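Local structure of cytoplasmic export protein 1 (Saccharomyces cerevisiae, 3VWA) at residues M189-G192 against L193-S197. The protein takes part in nuclear tRNA export, probably collecting tRNAs from export receptors at the nuclear pore complex and delivering aminoacylated tRNAs to the translation machinery. Residues are numbered along the deposited sequence; the frame is centred on the assembly and turned at random.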
# COMPACT_ATOMS: atom_id res chain seq x y z
N MSE A 189 17.62 31.78 -8.81
CA MSE A 189 16.80 31.97 -10.00
C MSE A 189 16.31 30.65 -10.49
O MSE A 189 15.16 30.55 -10.96
CB MSE A 189 17.55 32.72 -11.09
CG MSE A 189 17.54 34.22 -10.77
SE MSE A 189 18.55 35.27 -12.13
CE MSE A 189 20.05 35.79 -10.98
N GLY A 190 17.16 29.62 -10.39
CA GLY A 190 16.77 28.28 -10.80
C GLY A 190 15.75 27.65 -9.84
O GLY A 190 14.87 26.90 -10.27
N LEU A 191 15.86 28.00 -8.56
CA LEU A 191 14.89 27.54 -7.56
C LEU A 191 13.50 28.12 -7.84
O LEU A 191 12.52 27.39 -7.78
CB LEU A 191 15.35 27.89 -6.11
CG LEU A 191 14.40 27.42 -4.98
CD1 LEU A 191 14.03 25.95 -5.09
CD2 LEU A 191 14.87 27.74 -3.57
N GLY A 192 13.43 29.41 -8.17
CA GLY A 192 12.15 30.07 -8.55
C GLY A 192 11.46 29.39 -9.73
O GLY A 192 10.30 29.02 -9.65
N LEU A 193 12.18 29.20 -10.82
CA LEU A 193 11.65 28.44 -11.95
C LEU A 193 11.03 27.09 -11.53
O LEU A 193 9.91 26.77 -11.94
CB LEU A 193 12.75 28.25 -13.02
CG LEU A 193 13.00 29.37 -14.04
CD1 LEU A 193 14.46 29.46 -14.46
CD2 LEU A 193 12.12 29.12 -15.26
N LEU A 194 11.76 26.32 -10.72
CA LEU A 194 11.29 24.99 -10.27
C LEU A 194 10.02 25.05 -9.45
O LEU A 194 9.09 24.28 -9.67
CB LEU A 194 12.32 24.35 -9.36
CG LEU A 194 12.69 22.88 -9.63
CD1 LEU A 194 13.19 22.30 -8.33
CD2 LEU A 194 11.63 21.99 -10.27
N ILE A 195 10.01 25.94 -8.46
CA ILE A 195 8.82 26.12 -7.63
C ILE A 195 7.64 26.56 -8.48
O ILE A 195 6.52 26.07 -8.30
CB ILE A 195 9.07 27.12 -6.49
CG1 ILE A 195 9.95 26.46 -5.40
CG2 ILE A 195 7.74 27.60 -5.92
CD1 ILE A 195 10.47 27.41 -4.33
N LYS A 196 7.87 27.44 -9.43
CA LYS A 196 6.77 27.86 -10.32
C LYS A 196 6.30 26.69 -11.15
O LYS A 196 5.10 26.58 -11.39
CB LYS A 196 7.18 29.04 -11.21
CG LYS A 196 7.18 30.35 -10.42
CD LYS A 196 7.29 31.58 -11.30
CE LYS A 196 8.72 31.79 -11.73
NZ LYS A 196 8.90 32.95 -12.64
N SER A 197 7.23 25.81 -11.55
CA SER A 197 6.82 24.63 -12.34
C SER A 197 6.06 23.62 -11.48
O SER A 197 5.20 22.92 -11.98
CB SER A 197 8.01 23.93 -13.01
OG SER A 197 8.95 24.86 -13.51
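From Met189 to Ser197 the chain runs as one regular alpha-helix, part of helix 186-198, in which Leu193 N, Leu194 N, Ile195 N and Lys196 N each donate to the carbonyl four residues back. The bond from Ile195 N to Leu191 O is 3.0 Å long and nearly straight (172°). One turn apart on the buried side, Leu191 and Ile195 bring their branch ends together, CD1 of Leu191 lying 3.9 Å from CD1 of Ile195. Ile195 sets CG1 beside its own backbone N (chi1 -74°), and this places Ile195 CG1 3.6 Å from Leu191 O. The pair continues into Val212, Ile215 and Phe225 of the two following helices, and an alanine in place of Ile195 would probably leave Leu191 CD1 without its neighbour and open a gap toward Phe225. Gly192 has no side chain, and the aliphatic part of Lys196, bent at chi3 (-79°), folds back over the Gly192 carbonyl, with CE 3.8 Å from Gly192 O. Ser197 OG, 2.7 Å from Leu193 O, donates from above the carbonyl plane, while Ser197 N reaches the same oxygen from the opposite face. Leu194, meanwhile, meets Leu116 and Trp96. Aliphatic i to i+4 pairing on a helix's inward face is a common packing arrangement, here joining helix 186-198 to helices 106-122, 209-216 and 222-231 of the kinase-like domain that precedes the HEAT repeats.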